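Local atomic coordinates of acyl-CoA dehydrogenase FadE3 (Mycobacterium smegmatis, PDB entry 4IV6), a protein that belongs to the acyl-CoA dehydrogenase family of flavoproteins and binds dihydroflavine-adenine dinucleotide in an assembly of four chains. Residues B[93-102]-B[237-245]; B[254-265]-B[288-299]. All coordinates share one frame; numbering follows the deposited sequence.

Contact 1 (B[93-102]-B[237-245]); sequences TVVSKLLLLF and QMMKGLEVG
Val94 and Gly241 bring their CA atoms to 5.6 Å where helix segments 93-102 and 237-245 pass, their axes 8.9 Å apart at closest and their directions 134° apart. Glycine suits this point: with no side chain, it lets Leu98 CD2 come to 3.9 Å from Gly241 CA. Val94 is the knob, set among Met238, Gly241, Val244 and Gly245. Its two methyls part there, CG1 lying 3.8 Å from Gly241 O and facing Met238 CE in one of that residue's two conformers, and CG2 lying against Gly245 CA. Branched Val244 likewise serves two neighbours, CG1 touching the methyl of Thr93 and CG2 the CG of Lys97. At the other end Gln237 lays its aliphatic CG over the centre of the Phe102 ring, 3.6 Å from the centroid, in a CH-pi contact, while its NE2 is held by Leu227 O. Leu101 CB lies over the opposite face, and Leu98 CD2 and Lys240 CB sit in plane at the edge. Lys240 meets Leu101 CD1 through CG, and its NZ bridges to Glu243 OE2 at 3.0 Å. The arrangement joins the N-terminal helical domain to the first long helix of the C-terminal domain, as in the three-domain acyl-CoA dehydrogenase fold.

Contact 2 (B[254-265]-B[288-299]); sequences TGVARAAFEDAL and LADMGTKLYAAR
Thr254 and Arg299 touch across the two helices and share one partner, Glu76 OE2 of helix 68-81, which is hydrogen-bonded to Thr254 OG1 and forms a salt bridge with Arg299 NE. Arg258 NH1 pairs with Glu76 OE1 and also with Glu77 OE2, so the two arginines are gathered round the same acidic cluster, which probably favours their charged forms. Segments 254-265 and 288-299 are neighbouring antiparallel helices of the C-terminal helical bundle, their axes 10.4 Å apart at closest approach and their directions 155° apart. Beyond the charged end the interface is apolar and meshes knobs into holes from both sides. Leu295 drops among Thr254, Ala257, Arg258 and Phe261. Its forked end suits the place: CD1 reaches Ala257 CB at 3.8 Å, while CD2 lies against Arg258 CA and CG, using the aliphatic part of the arginine. Phe261 is the reciprocal knob, among Leu288, Met291, Gly292 and Leu295. With CG anti to the backbone N (chi1 -180°), its ring extends across to the other helix, where the bare CA of Gly292 lies over one face, 4.1 Å from the centroid. Met291 packs CB against Phe261 CD1 at 3.6 Å and, bending at chi3, carries CE to Ala264 CB. The short side chains of Ala257 and Ala264 let Leu295 and Met291 come into direct contact with them. At the far end Leu288 CD2 rests 3.9 Å from Leu265 CA.

How the contacts relate
Following the chain from the N terminus, the first segment to take part lies on helix 83-102, and contact 1 closes a loop of 134 residues that takes in the strand-rich middle domain before the chain returns on helix 234-270. Further along that same helix contact 2 opens, and a shorter loop of 22 residues, including the small hairpin of strands 272-273 and 276-277, closes on helix 282-310. The two contacts are therefore in series, neither nested nor crossing, with centres about 29 Å apart on opposite sides of the chain's centre. Helix 282-310 also reaches back to contact 1, where its Phe309 touches Lys97 and Val244, tying the N-terminal domain to the C-terminal bundle.

Contact 1 (B[93-102]-B[237-245])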
ATOM      1  N   THR B  93      -7.205  14.419  30.625  1.00 15.57           N
ATOM      2  CA  THR B  93      -8.600  14.457  30.166  1.00 16.05           C
ATOM      3  C   THR B  93      -9.348  13.130  30.425  1.00 16.10           C
ATOM      4  O   THR B  93     -10.500  13.109  30.878  1.00 16.34           O
ATOM      5  CB  THR B  93      -8.678  14.795  28.666  1.00 16.05           C
ATOM      6  OG1 THR B  93      -7.840  15.939  28.373  1.00 16.05           O
ATOM      7  CG2 THR B  93     -10.098  15.088  28.275  1.00 16.56           C
ATOM      8  N   VAL B  94      -8.690  12.027  30.134  1.00 15.53           N
ATOM      9  CA  VAL B  94      -9.302  10.727  30.348  1.00 15.99           C
ATOM     10  C   VAL B  94      -9.623  10.557  31.836  1.00 16.21           C
ATOM     11  O   VAL B  94     -10.717  10.130  32.174  1.00 16.32           O
ATOM     12  CB  VAL B  94      -8.414   9.597  29.810  1.00 16.21           C
ATOM     13  CG1 VAL B  94      -8.987   8.246  30.163  1.00 16.65           C
ATOM     14  CG2 VAL B  94      -8.273   9.719  28.288  1.00 16.64           C
ATOM     15  N   VAL B  95      -8.693  10.931  32.724  1.00 15.86           N
ATOM     16  CA  VAL B  95      -8.957  10.809  34.166  1.00 16.18           C
ATOM     17  C   VAL B  95     -10.100  11.724  34.577  1.00 16.70           C
ATOM     18  O   VAL B  95     -10.950  11.320  35.392  1.00 16.97           O
ATOM     19  CB  VAL B  95      -7.720  11.109  35.047  1.00 15.84           C
ATOM     20  CG1 VAL B  95      -8.084  11.068  36.525  1.00 16.11           C
ATOM     21  CG2 VAL B  95      -6.609  10.127  34.751  1.00 15.59           C
ATOM     22  N   SER B  96     -10.125  12.952  34.035  1.00 17.15           N
ATOM     23  CA  SER B  96     -11.222  13.870  34.282  1.00 17.52           C
ATOM     24  C   SER B  96     -12.546  13.178  33.972  1.00 18.38           C
ATOM     25  O   SER B  96     -13.484  13.217  34.760  1.00 18.51           O
ATOM     26  CB  SER B  96     -11.095  15.176  33.467  1.00 17.85           C
ATOM     27  OG  SER B  96      -9.932  15.923  33.785  1.00 17.66           O
ATOM     28  N   LYS B  97     -12.629  12.534  32.823  1.00 19.20           N
ATOM     29  CA  LYS B  97     -13.860  11.848  32.437  1.00 20.29           C
ATOM     30  C   LYS B  97     -14.212  10.673  33.342  1.00 19.84           C
ATOM     31  O   LYS B  97     -15.374  10.476  33.687  1.00 19.47           O
ATOM     32  CB  LYS B  97     -13.740  11.387  30.982  1.00 21.78           C
ATOM     33  CG  LYS B  97     -14.989  10.733  30.403  1.00 23.92           C
ATOM     34  CD  LYS B  97     -16.058  11.755  30.065  1.00 25.55           C
ATOM     35  CE  LYS B  97     -17.222  11.100  29.342  1.00 27.36           C
ATOM     36  NZ  LYS B  97     -18.335  12.069  29.127  1.00 28.32           N
ATOM     37  N   LEU B  98     -13.227   9.851  33.693  1.00 19.39           N
ATOM     38  CA  LEU B  98     -13.480   8.744  34.602  1.00 19.79           C
ATOM     39  C   LEU B  98     -14.053   9.208  35.957  1.00 20.06           C
ATOM     40  O   LEU B  98     -14.973   8.584  36.497  1.00 19.73           O
ATOM     41  CB  LEU B  98     -12.220   7.928  34.845  1.00 19.35           C
ATOM     42  CG  LEU B  98     -11.717   7.171  33.628  1.00 19.37           C
ATOM     43  CD1 LEU B  98     -10.437   6.441  33.993  1.00 19.06           C
ATOM     44  CD2 LEU B  98     -12.772   6.223  33.083  1.00 20.01           C
ATOM     45  N   LEU B  99     -13.501  10.292  36.489  1.00 19.50           N
ATOM     46  CA  LEU B  99     -14.009  10.885  37.720  1.00 20.30           C
ATOM     47  C   LEU B  99     -15.459  11.328  37.555  1.00 20.96           C
ATOM     48  O   LEU B  99     -16.300  11.034  38.398  1.00 21.64           O
ATOM     49  CB  LEU B  99     -13.151  12.080  38.145  1.00 20.40           C
ATOM     50  CG  LEU B  99     -11.883  11.779  38.952  1.00 20.80           C
ATOM     51  CD1 LEU B  99     -10.926  12.967  38.923  1.00 20.94           C
ATOM     52  CD2 LEU B  99     -12.249  11.450  40.391  1.00 21.71           C
ATOM     53  N   LEU B 100     -15.762  12.030  36.473  1.00 20.87           N
ATOM     54  CA  LEU B 100     -17.136  12.445  36.245  1.00 21.43           C
ATOM     55  C   LEU B 100     -18.065  11.244  36.092  1.00 21.60           C
ATOM     56  O   LEU B 100     -19.131  11.242  36.666  1.00 21.82           O
ATOM     57  CB  LEU B 100     -17.224  13.324  35.030  1.00 21.85           C
ATOM     58  CG  LEU B 100     -16.637  14.710  35.305  1.00 22.23           C
ATOM     59  CD1 LEU B 100     -16.262  15.337  33.980  1.00 22.31           C
ATOM     60  CD2 LEU B 100     -17.612  15.585  36.081  1.00 22.95           C
ATOM     61  N   LEU B 101     -17.647  10.225  35.355  1.00 21.23           N
ATOM     62  CA  LEU B 101     -18.530   9.070  35.082  1.00 22.04           C
ATOM     63  C   LEU B 101     -18.758   8.179  36.287  1.00 21.93           C
ATOM     64  O   LEU B 101     -19.865   7.705  36.499  1.00 22.23           O
ATOM     65  CB  LEU B 101     -17.984   8.209  33.921  1.00 22.06           C
ATOM     66  CG  LEU B 101     -18.047   8.825  32.511  1.00 22.71           C
ATOM     67  CD1 LEU B 101     -17.479   7.857  31.477  1.00 22.84           C
ATOM     68  CD2 LEU B 101     -19.466   9.221  32.128  1.00 24.05           C
ATOM     69  N   PHE B 102     -17.711   7.979  37.084  1.00 21.30           N
ATOM     70  CA  PHE B 102     -17.651   6.917  38.072  1.00 21.46           C
ATOM     71  C   PHE B 102     -17.290   7.364  39.513  1.00 21.71           C
ATOM     72  O   PHE B 102     -17.440   6.601  40.455  1.00 21.83           O
ATOM     73  CB  PHE B 102     -16.612   5.870  37.584  1.00 20.51           C
ATOM     74  CG  PHE B 102     -16.912   5.293  36.211  1.00 20.44           C
ATOM     75  CD1 PHE B 102     -18.067   4.568  35.978  1.00 21.22           C
ATOM     76  CD2 PHE B 102     -16.039   5.469  35.166  1.00 20.46           C
ATOM     77  CE1 PHE B 102     -18.356   4.041  34.726  1.00 21.55           C
ATOM     78  CE2 PHE B 102     -16.301   4.937  33.901  1.00 20.86           C
ATOM     79  CZ  PHE B 102     -17.463   4.215  33.682  1.00 21.28           C
ATOM     80  N   GLN B 237     -14.770   0.403  33.132  1.00 21.48           N
ATOM     81  CA  GLN B 237     -14.510   1.835  33.271  1.00 20.89           C
ATOM     82  C   GLN B 237     -13.493   2.302  32.235  1.00 20.96           C
ATOM     83  O   GLN B 237     -13.741   3.312  31.564  1.00 21.21           O
ATOM     84  CB  GLN B 237     -14.009   2.170  34.664  1.00 20.46           C
ATOM     85  CG  GLN B 237     -15.038   1.950  35.775  1.00 20.64           C
ATOM     86  CD  GLN B 237     -14.411   1.962  37.157  1.00 20.39           C
ATOM     87  OE1 GLN B 237     -13.203   1.797  37.319  1.00 18.39           O
ATOM     88  NE2 GLN B 237     -15.240   2.168  38.163  1.00 21.53           N
ATOM     89  N   MET B 238     -12.389   1.572  32.090  1.00 24.04           N
ATOM     90  CA  MET B 238     -11.396   1.940  31.085  0.50 24.48           C
ATOM     91  C   MET B 238     -11.992   1.955  29.673  1.00 24.95           C
ATOM     92  O   MET B 238     -11.744   2.887  28.930  1.00 25.17           O
ATOM     93  CB  MET B 238     -10.169   1.045  31.138  0.50 24.40           C
ATOM     94  CG  MET B 238      -8.959   1.677  30.480  0.50 24.13           C
ATOM     95  SD  MET B 238      -8.643   3.319  31.167  0.50 23.49           S
ATOM     96  CE  MET B 238      -9.166   4.376  29.843  0.50 22.50           C
ATOM     97  N   MET B 239     -12.805   0.967  29.308  1.00 27.60           N
ATOM     98  CA  MET B 239     -13.438   0.993  27.977  1.00 29.99           C
ATOM     99  C   MET B 239     -14.112   2.325  27.699  1.00 28.25           C
ATOM    100  O   MET B 239     -14.006   2.873  26.613  1.00 26.12           O
ATOM    101  CB  MET B 239     -14.483  -0.104  27.839  1.00 35.30           C
ATOM    102  CG  MET B 239     -13.995  -1.354  27.132  1.00 39.87           C
ATOM    103  SD  MET B 239     -15.360  -2.549  27.067  1.00 50.08           S
ATOM    104  CE  MET B 239     -16.456  -1.736  25.908  1.00 46.37           C
ATOM    105  N   LYS B 240     -14.797   2.845  28.711  1.00 27.44           N
ATOM    106  CA  LYS B 240     -15.526   4.089  28.614  1.00 28.00           C
ATOM    107  C   LYS B 240     -14.561   5.281  28.494  1.00 26.28           C
ATOM    108  O   LYS B 240     -14.741   6.173  27.659  1.00 26.35           O
ATOM    109  CB  LYS B 240     -16.449   4.178  29.839  1.00 29.65           C
ATOM    110  CG  LYS B 240     -17.746   4.879  29.632  1.00 31.51           C
ATOM    111  CD  LYS B 240     -18.596   4.294  28.518  1.00 33.14           C
ATOM    112  CE  LYS B 240     -19.330   5.455  27.858  1.00 35.42           C
ATOM    113  NZ  LYS B 240     -20.252   5.043  26.767  1.00 36.61           N
ATOM    114  N   GLY B 241     -13.491   5.244  29.277  1.00 23.90           N
ATOM    115  CA  GLY B 241     -12.416   6.210  29.167  1.00 23.85           C
ATOM    116  C   GLY B 241     -11.699   6.180  27.815  1.00 24.02           C
ATOM    117  O   GLY B 241     -11.282   7.232  27.333  1.00 22.79           O
ATOM    118  N   LEU B 242     -11.581   4.992  27.205  1.00 24.50           N
ATOM    119  CA  LEU B 242     -10.957   4.852  25.874  1.00 25.86           C
ATOM    120  C   LEU B 242     -11.726   5.510  24.719  1.00 24.07           C
ATOM    121  O   LEU B 242     -11.167   5.775  23.674  1.00 23.60           O
ATOM    122  CB  LEU B 242     -10.736   3.379  25.520  1.00 27.81           C
ATOM    123  CG  LEU B 242      -9.690   2.609  26.334  1.00 29.61           C
ATOM    124  CD1 LEU B 242      -9.790   1.117  26.051  1.00 31.14           C
ATOM    125  CD2 LEU B 242      -8.302   3.126  26.028  1.00 30.47           C
ATOM    126  N   GLU B 243     -13.005   5.762  24.895  1.00 23.91           N
ATOM    127  CA  GLU B 243     -13.733   6.570  23.911  1.00 22.65           C
ATOM    128  C   GLU B 243     -13.059   7.946  23.778  1.00 21.06           C
ATOM    129  O   GLU B 243     -12.691   8.367  22.675  1.00 20.52           O
ATOM    130  CB  GLU B 243     -15.185   6.711  24.336  1.00 23.86           C
ATOM    131  CG  GLU B 243     -15.963   5.403  24.266  1.00 25.62           C
ATOM    132  CD  GLU B 243     -17.414   5.518  24.724  1.00 27.67           C
ATOM    133  OE1 GLU B 243     -17.857   6.619  25.110  1.00 28.45           O
ATOM    134  OE2 GLU B 243     -18.127   4.483  24.683  1.00 30.07           O
ATOM    135  N   VAL B 244     -12.864   8.625  24.912  1.00 19.56           N
ATOM    136  CA  VAL B 244     -12.150   9.912  24.947  1.00 18.85           C
ATOM    137  C   VAL B 244     -10.703   9.728  24.499  1.00 18.11           C
ATOM    138  O   VAL B 244     -10.178  10.509  23.679  1.00 17.46           O
ATOM    139  CB  VAL B 244     -12.167  10.533  26.367  1.00 19.49           C
ATOM    140  CG1 VAL B 244     -11.366  11.813  26.397  1.00 19.97           C
ATOM    141  CG2 VAL B 244     -13.594  10.820  26.806  1.00 20.02           C
ATOM    142  N   GLY B 245     -10.050   8.697  25.022  1.00 17.75           N
ATOM    143  CA  GLY B 245      -8.641   8.488  24.735  1.00 18.12           C
ATOM    144  C   GLY B 245      -8.353   8.252  23.253  1.00 17.73           C
ATOM    145  O   GLY B 245      -7.441   8.835  22.684  1.00 17.64           O
TER

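Contact 2 (B[254-265]-B[288-299])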
ATOM      1  N   THR B 254      -4.175  13.662  13.446  1.00 11.94           N
ATOM      2  CA  THR B 254      -4.545  14.600  12.409  1.00 11.71           C
ATOM      3  C   THR B 254      -3.798  15.925  12.537  1.00 11.77           C
ATOM      4  O   THR B 254      -3.554  16.574  11.546  1.00 11.76           O
ATOM      5  CB  THR B 254      -6.049  14.865  12.301  1.00 11.71           C
ATOM      6  OG1 THR B 254      -6.561  15.360  13.542  1.00 12.08           O
ATOM      7  CG2 THR B 254      -6.759  13.613  11.851  1.00 11.78           C
ATOM      8  N   GLY B 255      -3.392  16.286  13.750  1.00 12.01           N
ATOM      9  CA  GLY B 255      -2.653  17.519  13.987  1.00 12.23           C
ATOM     10  C   GLY B 255      -1.253  17.412  13.440  1.00 12.36           C
ATOM     11  O   GLY B 255      -0.795  18.312  12.722  1.00 12.23           O
ATOM     12  N   VAL B 256      -0.587  16.289  13.736  1.00 12.36           N
ATOM     13  CA  VAL B 256       0.742  16.034  13.194  1.00 12.69           C
ATOM     14  C   VAL B 256       0.695  15.957  11.648  1.00 12.50           C
ATOM     15  O   VAL B 256       1.515  16.553  10.961  1.00 12.40           O
ATOM     16  CB  VAL B 256       1.389  14.774  13.802  1.00 13.11           C
ATOM     17  CG1 VAL B 256       2.675  14.422  13.072  1.00 13.28           C
ATOM     18  CG2 VAL B 256       1.709  15.009  15.270  1.00 13.79           C
ATOM     19  N   ALA B 257      -0.305  15.262  11.122  1.00 12.45           N
ATOM     20  CA  ALA B 257      -0.549  15.235   9.679  1.00 12.36           C
ATOM     21  C   ALA B 257      -0.755  16.622   9.071  1.00 12.65           C
ATOM     22  O   ALA B 257      -0.204  16.898   7.989  1.00 12.94           O
ATOM     23  CB  ALA B 257      -1.734  14.346   9.363  1.00 12.16           C
ATOM     24  N   ARG B 258      -1.513  17.496   9.743  1.00 12.70           N
ATOM     25  CA  ARG B 258      -1.766  18.848   9.225  1.00 12.98           C
ATOM     26  C   ARG B 258      -0.438  19.573   9.115  1.00 13.10           C
ATOM     27  O   ARG B 258      -0.177  20.232   8.121  1.00 12.76           O
ATOM     28  CB  ARG B 258      -2.719  19.669  10.100  1.00 13.60           C
ATOM     29  CG  ARG B 258      -4.205  19.390   9.863  1.00 13.62           C
ATOM     30  CD  ARG B 258      -5.078  20.167  10.845  1.00 14.24           C
ATOM     31  NE  ARG B 258      -4.880  21.589  10.635  1.00 14.84           N
ATOM     32  CZ  ARG B 258      -5.251  22.546  11.474  1.00 15.80           C
ATOM     33  NH1 ARG B 258      -5.878  22.260  12.583  1.00 15.93           N
ATOM     34  NH2 ARG B 258      -4.967  23.808  11.197  1.00 16.82           N
ATOM     35  N   ALA B 259       0.417  19.395  10.118  1.00 13.40           N
ATOM     36  CA  ALA B 259       1.718  20.087  10.143  1.00 13.81           C
ATOM     37  C   ALA B 259       2.629  19.587   9.012  1.00 13.66           C
ATOM     38  O   ALA B 259       3.235  20.374   8.308  1.00 13.77           O
ATOM     39  CB  ALA B 259       2.401  19.926  11.493  1.00 14.25           C
ATOM     40  N   ALA B 260       2.740  18.273   8.854  1.00 13.34           N
ATOM     41  CA  ALA B 260       3.573  17.719   7.808  1.00 13.24           C
ATOM     42  C   ALA B 260       3.058  18.119   6.412  1.00 13.11           C
ATOM     43  O   ALA B 260       3.828  18.545   5.552  1.00 13.11           O
ATOM     44  CB  ALA B 260       3.624  16.208   7.946  1.00 12.91           C
ATOM     45  N   PHE B 261       1.754  17.988   6.203  1.00 13.16           N
ATOM     46  CA  PHE B 261       1.136  18.391   4.946  1.00 13.38           C
ATOM     47  C   PHE B 261       1.307  19.876   4.628  1.00 13.91           C
ATOM     48  O   PHE B 261       1.694  20.227   3.505  1.00 13.66           O
ATOM     49  CB  PHE B 261      -0.343  18.027   4.904  1.00 13.43           C
ATOM     50  CG  PHE B 261      -1.007  18.427   3.615  1.00 13.68           C
ATOM     51  CD1 PHE B 261      -0.652  17.788   2.434  1.00 13.98           C
ATOM     52  CD2 PHE B 261      -1.916  19.455   3.576  1.00 14.07           C
ATOM     53  CE1 PHE B 261      -1.230  18.148   1.215  1.00 14.23           C
ATOM     54  CE2 PHE B 261      -2.508  19.822   2.364  1.00 14.70           C
ATOM     55  CZ  PHE B 261      -2.159  19.170   1.187  1.00 14.46           C
ATOM     56  N   GLU B 262       1.042  20.752   5.591  1.00 14.34           N
ATOM     57  CA  GLU B 262       1.277  22.188   5.364  1.00 15.10           C
ATOM     58  C   GLU B 262       2.711  22.489   4.918  1.00 14.98           C
ATOM     59  O   GLU B 262       2.918  23.259   3.962  1.00 14.76           O
ATOM     60  CB  GLU B 262       0.960  23.017   6.620  1.00 16.72           C
ATOM     61  CG  GLU B 262      -0.511  23.134   6.895  1.00 17.83           C
ATOM     62  CD  GLU B 262      -0.831  23.768   8.240  1.00 19.28           C
ATOM     63  OE1 GLU B 262      -0.011  24.485   8.816  1.00 21.37           O
ATOM     64  OE2 GLU B 262      -1.923  23.540   8.740  1.00 21.23           O
ATOM     65  N   ASP B 263       3.700  21.897   5.601  1.00 14.85           N
ATOM     66  CA  ASP B 263       5.098  22.139   5.269  1.00 14.92           C
ATOM     67  C   ASP B 263       5.429  21.641   3.869  1.00 13.85           C
ATOM     68  O   ASP B 263       6.114  22.309   3.110  1.00 13.82           O
ATOM     69  CB  ASP B 263       6.052  21.483   6.276  1.00 15.91           C
ATOM     70  CG  ASP B 263       6.119  22.222   7.602  1.00 17.52           C
ATOM     71  OD1 ASP B 263       5.404  23.253   7.765  1.00 18.52           O
ATOM     72  OD2 ASP B 263       6.875  21.756   8.505  1.00 18.28           O
ATOM     73  N   ALA B 264       4.947  20.454   3.531  1.00 13.06           N
ATOM     74  CA  ALA B 264       5.190  19.873   2.225  1.00 12.66           C
ATOM     75  C   ALA B 264       4.566  20.722   1.103  1.00 12.51           C
ATOM     76  O   ALA B 264       5.196  20.984   0.091  1.00 12.38           O
ATOM     77  CB  ALA B 264       4.643  18.468   2.189  1.00 12.46           C
ATOM     78  N   LEU B 265       3.338  21.166   1.303  1.00 12.44           N
ATOM     79  CA  LEU B 265       2.652  21.968   0.284  1.00 12.89           C
ATOM     80  C   LEU B 265       3.327  23.303   0.080  1.00 13.82           C
ATOM     81  O   LEU B 265       3.542  23.721  -1.056  1.00 13.91           O
ATOM     82  CB  LEU B 265       1.208  22.196   0.687  1.00 12.95           C
ATOM     83  CG  LEU B 265       0.350  23.006  -0.279  1.00 13.27           C
ATOM     84  CD1 LEU B 265       0.299  22.378  -1.659  1.00 12.99           C
ATOM     85  CD2 LEU B 265      -1.055  23.088   0.303  1.00 13.50           C
ATOM     86  N   LEU B 288       1.137  15.214  -3.040  1.00 12.52           N
ATOM     87  CA  LEU B 288       0.338  16.244  -2.347  1.00 12.31           C
ATOM     88  C   LEU B 288      -1.158  15.930  -2.412  1.00 12.37           C
ATOM     89  O   LEU B 288      -1.887  16.115  -1.431  1.00 11.84           O
ATOM     90  CB  LEU B 288       0.612  17.626  -2.952  1.00 12.59           C
ATOM     91  CG  LEU B 288       2.056  18.073  -2.725  1.00 12.63           C
ATOM     92  CD1 LEU B 288       2.358  19.250  -3.636  1.00 13.04           C
ATOM     93  CD2 LEU B 288       2.285  18.390  -1.247  1.00 12.80           C
ATOM     94  N   ALA B 289      -1.629  15.517  -3.590  1.00 12.66           N
ATOM     95  CA  ALA B 289      -3.040  15.193  -3.755  1.00 12.78           C
ATOM     96  C   ALA B 289      -3.451  14.033  -2.845  1.00 12.78           C
ATOM     97  O   ALA B 289      -4.499  14.084  -2.210  1.00 12.37           O
ATOM     98  CB  ALA B 289      -3.366  14.868  -5.212  1.00 13.11           C
ATOM     99  N   ASP B 290      -2.607  13.002  -2.787  1.00 13.22           N
ATOM    100  CA  ASP B 290      -2.897  11.828  -1.960  0.50 13.24           C
ATOM    101  C   ASP B 290      -2.871  12.203  -0.487  1.00 13.27           C
ATOM    102  O   ASP B 290      -3.768  11.825   0.261  1.00 12.26           O
ATOM    103  CB  ASP B 290      -1.926  10.694  -2.245  0.50 13.51           C
ATOM    104  CG  ASP B 290      -2.247   9.983  -3.519  0.50 13.98           C
ATOM    105  OD1 ASP B 290      -3.382  10.136  -4.013  0.50 14.39           O
ATOM    106  OD2 ASP B 290      -1.365   9.292  -4.059  0.50 14.72           O
ATOM    107  N   MET B 291      -1.875  12.989  -0.091  1.00 13.11           N
ATOM    108  CA  MET B 291      -1.746  13.459   1.293  1.00 13.68           C
ATOM    109  C   MET B 291      -2.972  14.279   1.732  1.00 13.30           C
ATOM    110  O   MET B 291      -3.568  14.050   2.808  1.00 13.78           O
ATOM    111  CB  MET B 291      -0.455  14.303   1.452  1.00 14.41           C
ATOM    112  CG  MET B 291       0.828  13.508   1.252  1.00 15.45           C
ATOM    113  SD  MET B 291       2.267  14.545   0.833  1.00 16.80           S
ATOM    114  CE  MET B 291       2.636  15.213   2.419  1.00 16.67           C
ATOM    115  N   GLY B 292      -3.338  15.252   0.907  1.00 13.05           N
ATOM    116  CA  GLY B 292      -4.445  16.131   1.220  1.00 12.77           C
ATOM    117  C   GLY B 292      -5.763  15.377   1.255  1.00 12.78           C
ATOM    118  O   GLY B 292      -6.615  15.629   2.108  1.00 12.71           O
ATOM    119  N   THR B 293      -5.933  14.456   0.315  1.00 12.67           N
ATOM    120  CA  THR B 293      -7.145  13.637   0.248  1.00 12.98           C
ATOM    121  C   THR B 293      -7.303  12.723   1.495  1.00 13.07           C
ATOM    122  O   THR B 293      -8.382  12.649   2.086  1.00 12.98           O
ATOM    123  CB  THR B 293      -7.141  12.785  -1.042  1.00 12.85           C
ATOM    124  OG1 THR B 293      -7.136  13.650  -2.182  1.00 12.50           O
ATOM    125  CG2 THR B 293      -8.368  11.873  -1.102  1.00 13.23           C
ATOM    126  N   LYS B 294      -6.243  12.013   1.861  1.00 13.64           N
ATOM    127  CA  LYS B 294      -6.238  11.174   3.073  1.00 14.44           C
ATOM    128  C   LYS B 294      -6.451  11.999   4.333  1.00 13.25           C
ATOM    129  O   LYS B 294      -7.177  11.572   5.247  1.00 12.96           O
ATOM    130  CB  LYS B 294      -4.931  10.376   3.198  1.00 16.23           C
ATOM    131  CG  LYS B 294      -4.812   9.340   2.092  1.00 18.97           C
ATOM    132  CD  LYS B 294      -3.664   8.322   2.223  1.00 21.15           C
ATOM    133  CE  LYS B 294      -2.292   8.914   2.405  1.00 22.08           C
ATOM    134  NZ  LYS B 294      -1.282   7.852   2.068  1.00 23.18           N
ATOM    135  N   LEU B 295      -5.841  13.178   4.391  1.00 12.60           N
ATOM    136  CA  LEU B 295      -5.984  14.037   5.574  1.00 12.66           C
ATOM    137  C   LEU B 295      -7.440  14.472   5.717  1.00 12.64           C
ATOM    138  O   LEU B 295      -7.981  14.444   6.804  1.00 12.32           O
ATOM    139  CB  LEU B 295      -5.082  15.281   5.496  1.00 12.78           C
ATOM    140  CG  LEU B 295      -5.161  16.277   6.660  1.00 13.02           C
ATOM    141  CD1 LEU B 295      -5.056  15.569   8.005  1.00 13.24           C
ATOM    142  CD2 LEU B 295      -4.089  17.323   6.487  1.00 13.23           C
ATOM    143  N   TYR B 296      -8.061  14.876   4.599  1.00 12.97           N
ATOM    144  CA  TYR B 296      -9.480  15.251   4.581  1.00 13.30           C
ATOM    145  C   TYR B 296     -10.331  14.068   5.026  1.00 12.99           C
ATOM    146  O   TYR B 296     -11.251  14.229   5.842  1.00 13.75           O
ATOM    147  CB  TYR B 296      -9.875  15.700   3.168  1.00 14.08           C
ATOM    148  CG  TYR B 296     -11.302  16.189   2.968  1.00 15.08           C
ATOM    149  CD1 TYR B 296     -12.042  16.751   4.002  1.00 15.56           C
ATOM    150  CD2 TYR B 296     -11.890  16.140   1.698  1.00 15.87           C
ATOM    151  CE1 TYR B 296     -13.332  17.229   3.783  1.00 16.37           C
ATOM    152  CE2 TYR B 296     -13.172  16.604   1.478  1.00 16.61           C
ATOM    153  CZ  TYR B 296     -13.898  17.131   2.525  1.00 16.98           C
ATOM    154  OH  TYR B 296     -15.180  17.595   2.288  1.00 18.23           O
ATOM    155  N   ALA B 297     -10.021  12.876   4.529  1.00 12.55           N
ATOM    156  CA  ALA B 297     -10.762  11.666   4.964  1.00 12.53           C
ATOM    157  C   ALA B 297     -10.653  11.454   6.469  1.00 12.22           C
ATOM    158  O   ALA B 297     -11.639  11.182   7.161  1.00 12.30           O
ATOM    159  CB  ALA B 297     -10.261  10.424   4.211  1.00 12.68           C
ATOM    160  N   ALA B 298      -9.441  11.598   6.986  1.00 11.93           N
ATOM    161  CA  ALA B 298      -9.185  11.333   8.384  1.00 11.77           C
ATOM    162  C   ALA B 298      -9.840  12.350   9.278  1.00 11.96           C
ATOM    163  O   ALA B 298     -10.413  11.979  10.334  1.00 11.97           O
ATOM    164  CB  ALA B 298      -7.696  11.263   8.624  1.00 11.77           C
ATOM    165  N   ARG B 299      -9.801  13.635   8.885  1.00 12.21           N
ATOM    166  CA  ARG B 299     -10.464  14.657   9.704  1.00 12.54           C
ATOM    167  C   ARG B 299     -11.993  14.493   9.640  1.00 12.79           C
ATOM    168  O   ARG B 299     -12.683  14.700  10.633  1.00 12.42           O
ATOM    169  CB  ARG B 299     -10.038  16.068   9.299  1.00 13.23           C
ATOM    170  CG  ARG B 299      -8.543  16.352   9.490  1.00 13.38           C
ATOM    171  CD  ARG B 299      -8.251  17.836   9.259  1.00 14.11           C
ATOM    172  NE  ARG B 299      -8.675  18.587  10.423  1.00 14.79           N
ATOM    173  CZ  ARG B 299      -9.749  19.376  10.526  1.00 16.15           C
ATOM    174  NH1 ARG B 299     -10.550  19.570   9.501  1.00 16.85           N
ATOM    175  NH2 ARG B 299     -10.010  19.986  11.692  1.00 16.30           N
TER